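PDB 3PE7: oligogalacturonate lyase from Yersinia enterocolitica subsp. enterocolitica, which cleaves short oligogalacturonides by beta-elimination in the cytoplasm and is a metal-binding seven-bladed beta-propeller. Local coordinates for residues C42-R45 against D46-L50; M105-L109 against A110-E114. All coordinates share one frame; numbering follows the deposited sequence.

Two hairpin-like turns from neighbouring sheets of a seven-bladed beta-propeller illustrate how side chains fix the ends of blade strands. Following the chain from the N terminus, interaction 1 (42-45 with 46-50) comes first and closes the loop that leads into strand 49-54, within the sheet that also holds 61-66 and 71-74. Interaction 2 (105-109 with 110-114) turns strand 103-108 back into strand 114-119, an outermost strand of the following sheet. The two lie in series, neither nested nor crossed, with centres about 17 Å apart. In each, an aspartate carboxylate oxygen accepts two donors from its own turn, one N-H and one hydroxyl in interaction 1, two N-H groups in interaction 2.

Interaction 1: C42-R45 against D46-L50; sequences CFTR and DGSKL
A type I beta turn from Thr44 to Gly47 brings the chain into the blade strand 49-54, and Thr44 links its two arms. Gly47 N donates to Thr44 O at 2.9 Å, closing the turn. Thr44 N then donates to Lys49 O at 3.1 Å. The threonine hydroxyl adds a third tie: with chi1 at 53°, OG1 sits between the backbone N and the carbonyl carbon and accepts from Lys49 N at 3.1 Å. Within the turn, Asp46 OD1 makes an Asx turn by accepting from Ser48 N, which approaches from above the carboxylate plane, and also receives Ser48 OG at 2.7 Å on its syn side; two donors from one residue thus restrain the carboxylate's rotation. Gly47 takes the positive phi (75°) that lets the chain swing back.

Beyond the turn the contact becomes apolar. Leu50 CD1 lies over the centre of the Phe43 ring in a CH-pi contact, 3.7 Å from CD1 to the centroid, while the same methyl touches Cys42 SG. A single backbone bridge pairs Phe43 with Leu50.

Cys42, Phe43 and Leu50 all pack on Leu366 of strand 364-369 in the adjacent blade, whereas Arg45 NE forms a salt bridge with Asp92. Backbone bonds from Ser48 to Leu67 and from Leu50 to Leu65 join this arm to strand 61-66 and the residue just after it.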
loop_
_atom_site.group_PDB
_atom_site.type_symbol
_atom_site.label_atom_id
_atom_site.label_comp_id
_atom_site.label_asym_id
_atom_site.label_seq_id
_atom_site.Cartn_x
_atom_site.Cartn_y
_atom_site.Cartn_z
ATOM N N CYS A 42 -5.888 -6.361 -4.190
ATOM C CA CYS A 42 -5.351 -7.728 -4.237
ATOM C C CYS A 42 -6.382 -8.856 -4.185
ATOM O O CYS A 42 -6.071 -9.961 -4.562
ATOM C CB CYS A 42 -4.298 -7.978 -3.132
ATOM S SG CYS A 42 -4.895 -7.694 -1.432
ATOM N N PHE A 43 -7.589 -8.573 -3.687
ATOM C CA PHE A 43 -8.669 -9.542 -3.725
ATOM C C PHE A 43 -9.519 -9.320 -4.963
ATOM O O PHE A 43 -9.776 -8.188 -5.319
ATOM C CB PHE A 43 -9.583 -9.404 -2.507
ATOM C CG PHE A 43 -8.985 -9.909 -1.246
ATOM C CD1 PHE A 43 -9.031 -11.266 -0.931
ATOM C CD2 PHE A 43 -8.403 -9.010 -0.348
ATOM C CE1 PHE A 43 -8.488 -11.731 0.290
ATOM C CE2 PHE A 43 -7.835 -9.466 0.842
ATOM C CZ PHE A 43 -7.891 -10.820 1.164
ATOM N N THR A 44 -9.973 -10.397 -5.598
ATOM C CA THR A 44 -10.988 -10.259 -6.653
ATOM C C THR A 44 -12.294 -9.763 -6.003
ATOM O O THR A 44 -12.465 -9.867 -4.798
ATOM C CB THR A 44 -11.211 -11.562 -7.449
ATOM O OG1 THR A 44 -11.483 -12.662 -6.572
ATOM C CG2 THR A 44 -9.975 -11.879 -8.273
ATOM N N ARG A 45 -13.196 -9.223 -6.808
ATOM C CA ARG A 45 -14.404 -8.586 -6.259
ATOM C C ARG A 45 -15.249 -9.511 -5.385
ATOM O O ARG A 45 -15.819 -9.061 -4.385
ATOM C CB ARG A 45 -15.247 -8.001 -7.387
ATOM C CG ARG A 45 -14.596 -6.794 -8.047
ATOM C CD ARG A 45 -15.367 -6.385 -9.323
ATOM N NE ARG A 45 -15.346 -7.425 -10.335
ATOM C CZ ARG A 45 -15.960 -7.314 -11.512
ATOM N NH1 ARG A 45 -16.627 -6.203 -11.808
ATOM N NH2 ARG A 45 -15.913 -8.314 -12.379
ATOM N N ASP A 46 -15.314 -10.790 -5.738
ATOM C CA ASP A 46 -16.104 -11.745 -4.965
ATOM C C ASP A 46 -15.343 -12.350 -3.774
ATOM O O ASP A 46 -15.851 -13.234 -3.089
ATOM C CB ASP A 46 -16.713 -12.834 -5.866
ATOM C CG ASP A 46 -15.721 -13.905 -6.276
ATOM O OD1 ASP A 46 -14.485 -13.741 -6.082
ATOM O OD2 ASP A 46 -16.196 -14.939 -6.811
ATOM N N GLY A 47 -14.118 -11.880 -3.554
ATOM C CA GLY A 47 -13.324 -12.292 -2.392
ATOM C C GLY A 47 -12.732 -13.690 -2.491
ATOM O O GLY A 47 -12.170 -14.181 -1.514
ATOM N N SER A 48 -12.826 -14.329 -3.662
ATOM C CA SER A 48 -12.442 -15.740 -3.773
ATOM C C SER A 48 -10.995 -15.973 -4.163
ATOM O O SER A 48 -10.488 -17.072 -3.998
ATOM C CB SER A 48 -13.366 -16.509 -4.747
ATOM O OG SER A 48 -13.175 -16.092 -6.083
ATOM N N LYS A 49 -10.366 -14.960 -4.740
ATOM C CA LYS A 49 -8.970 -15.102 -5.169
ATOM C C LYS A 49 -8.111 -13.968 -4.629
ATOM O O LYS A 49 -8.608 -12.855 -4.410
ATOM C CB LYS A 49 -8.886 -15.228 -6.689
ATOM C CG LYS A 49 -9.457 -16.578 -7.207
ATOM C CD LYS A 49 -9.676 -16.542 -8.711
ATOM C CE LYS A 49 -10.402 -17.802 -9.173
ATOM N NZ LYS A 49 -11.747 -17.931 -8.522
ATOM N N LEU A 50 -6.824 -14.254 -4.400
ATOM C CA LEU A 50 -5.928 -13.287 -3.749
ATOM C C LEU A 50 -4.556 -13.234 -4.423
ATOM O O LEU A 50 -3.880 -14.245 -4.541
ATOM C CB LEU A 50 -5.771 -13.639 -2.263
ATOM C CG LEU A 50 -4.744 -12.859 -1.427
ATOM C CD1 LEU A 50 -5.115 -11.380 -1.360
ATOM C CD2 LEU A 50 -4.612 -13.457 -0.033
#

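Interaction 2: M105-L109 against A110-E114; sequences MRVDL and ATLEE
Asp108 and the backbone of Ala110 and Thr111 meet in a beta hairpin, the connection between the antiparallel blade strands 103-108 and 114-119. The close-knit part is largely polar. CG of Asp108 stands anti to the backbone N (chi1 -175°), which carries the carboxylate out over the turn. There OD1 accepts from Ala110 N at 2.9 Å and from Thr111 N at 3.0 Å, both on its anti side but from opposite faces of the carboxylate plane. Gripped from both faces, the carboxylate should have little freedom to rotate, and the two N-H dipoles would be expected to stabilise its negative charge.

The main chain of Asp108 is tied as well. Its N donates to Glu113 O at 2.9 Å, and its O receives Leu112 N at 2.7 Å. Thr111 OG1 accepts from Glu113 N, an ST turn that shapes the returning arm, while Leu112 takes a positive phi. Val107 and Glu114 form a non-hydrogen-bonded antiparallel pair, their side chains lying side by side with Val107 CG2 3.6 Å from Glu114 CD.

The approach of Val107 to Leu112 is looser, CG1 coming no nearer to CD2 than 4.4 Å. Ala110, Thr111 and Glu113 are exposed, so the tip of the turn belongs to the solvent side. Leu109 and Leu112 touch Leu75 in a neighbouring loop. Glu114 OE1 is hydrogen-bonded to Tyr97 OH, and OE2 forms a salt bridge with Lys3. Met105, its chain bent at chi2 and chi3, crosses that of Glu114 at about a right angle and sets its CE 3.8 Å from Glu114 CB and 3.6 Å from Glu114 OE1.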
loop_
_atom_site.group_PDB
_atom_site.type_symbol
_atom_site.label_atom_id
_atom_site.label_comp_id
_atom_site.label_asym_id
_atom_site.label_seq_id
_atom_site.Cartn_x
_atom_site.Cartn_y
_atom_site.Cartn_z
ATOM N N MET A 105 3.939 -3.295 -16.618
ATOM C CA MET A 105 3.436 -4.465 -17.329
ATOM C C MET A 105 1.961 -4.684 -17.031
ATOM O O MET A 105 1.499 -4.365 -15.935
ATOM C CB MET A 105 4.171 -5.736 -16.879
ATOM C CG MET A 105 5.693 -5.668 -16.902
ATOM S SD MET A 105 6.322 -5.416 -18.587
ATOM C CE MET A 105 5.710 -6.884 -19.385
ATOM N N ARG A 106 1.256 -5.241 -18.012
ATOM C CA ARG A 106 -0.098 -5.766 -17.840
ATOM C C ARG A 106 -0.091 -7.256 -18.128
ATOM O O ARG A 106 0.364 -7.708 -19.196
ATOM C CB ARG A 106 -1.096 -5.057 -18.770
ATOM C CG ARG A 106 -2.574 -5.478 -18.549
ATOM C CD ARG A 106 -3.475 -4.918 -19.668
ATOM N NE ARG A 106 -4.876 -5.311 -19.487
ATOM C CZ ARG A 106 -5.407 -6.467 -19.877
ATOM N NH1 ARG A 106 -4.684 -7.394 -20.500
ATOM N NH2 ARG A 106 -6.697 -6.696 -19.653
ATOM N N VAL A 107 -0.576 -8.038 -17.170
ATOM C CA VAL A 107 -0.653 -9.478 -17.349
ATOM C C VAL A 107 -2.127 -9.871 -17.504
ATOM O O VAL A 107 -2.943 -9.587 -16.613
ATOM C CB VAL A 107 -0.047 -10.247 -16.142
ATOM C CG1 VAL A 107 -0.054 -11.725 -16.401
ATOM C CG2 VAL A 107 1.367 -9.748 -15.845
ATOM N N ASP A 108 -2.449 -10.521 -18.626
ATOM C CA ASP A 108 -3.779 -11.096 -18.848
ATOM C C ASP A 108 -3.920 -12.308 -17.932
ATOM O O ASP A 108 -3.147 -13.256 -18.021
ATOM C CB ASP A 108 -3.936 -11.492 -20.326
ATOM C CG ASP A 108 -5.336 -11.993 -20.662
ATOM O OD1 ASP A 108 -5.757 -13.035 -20.137
ATOM O OD2 ASP A 108 -6.009 -11.346 -21.481
ATOM N N LEU A 109 -4.880 -12.275 -17.008
ATOM C CA LEU A 109 -4.967 -13.353 -16.018
ATOM C C LEU A 109 -5.479 -14.691 -16.567
ATOM O O LEU A 109 -5.258 -15.739 -15.959
ATOM C CB LEU A 109 -5.759 -12.913 -14.787
ATOM C CG LEU A 109 -5.081 -11.901 -13.856
ATOM C CD1 LEU A 109 -6.017 -11.610 -12.678
ATOM C CD2 LEU A 109 -3.714 -12.400 -13.353
ATOM N N ALA A 110 -6.132 -14.658 -17.721
ATOM C CA ALA A 110 -6.612 -15.880 -18.356
ATOM C C ALA A 110 -5.488 -16.605 -19.094
ATOM O O ALA A 110 -5.324 -17.813 -18.927
ATOM C CB ALA A 110 -7.763 -15.566 -19.305
ATOM N N THR A 111 -4.709 -15.856 -19.868
ATOM C CA THR A 111 -3.659 -16.410 -20.729
ATOM C C THR A 111 -2.264 -16.337 -20.119
ATOM O O THR A 111 -1.396 -17.132 -20.479
ATOM C CB THR A 111 -3.600 -15.686 -22.094
ATOM O OG1 THR A 111 -3.132 -14.346 -21.915
ATOM C CG2 THR A 111 -4.976 -15.660 -22.770
ATOM N N LEU A 112 -2.086 -15.395 -19.184
ATOM C CA LEU A 112 -0.795 -15.040 -18.561
ATOM C C LEU A 112 0.181 -14.353 -19.527
ATOM O O LEU A 112 1.349 -14.134 -19.199
ATOM C CB LEU A 112 -0.153 -16.232 -17.823
ATOM C CG LEU A 112 -1.005 -16.865 -16.719
ATOM C CD1 LEU A 112 -0.314 -18.061 -16.127
ATOM C CD2 LEU A 112 -1.358 -15.848 -15.632
ATOM N N GLU A 113 -0.316 -13.982 -20.705
ATOM C CA GLU A 113 0.475 -13.158 -21.619
ATOM C C GLU A 113 0.693 -11.757 -21.027
ATOM O O GLU A 113 -0.208 -11.196 -20.388
ATOM C CB GLU A 113 -0.205 -13.089 -23.002
ATOM C CG GLU A 113 -0.231 -14.454 -23.702
ATOM C CD GLU A 113 -1.102 -14.499 -24.944
ATOM O OE1 GLU A 113 -1.646 -13.456 -25.363
ATOM O OE2 GLU A 113 -1.233 -15.596 -25.518
ATOM N N GLU A 114 1.896 -11.210 -21.212
ATOM C CA GLU A 114 2.215 -9.878 -20.717
ATOM C C GLU A 114 2.455 -8.875 -21.843
ATOM O O GLU A 114 2.955 -9.224 -22.909
ATOM C CB GLU A 114 3.440 -9.902 -19.771
ATOM C CG GLU A 114 3.446 -11.075 -18.791
ATOM C CD GLU A 114 4.353 -10.855 -17.586
ATOM O OE1 GLU A 114 4.857 -9.707 -17.383
ATOM O OE2 GLU A 114 4.566 -11.845 -16.849
#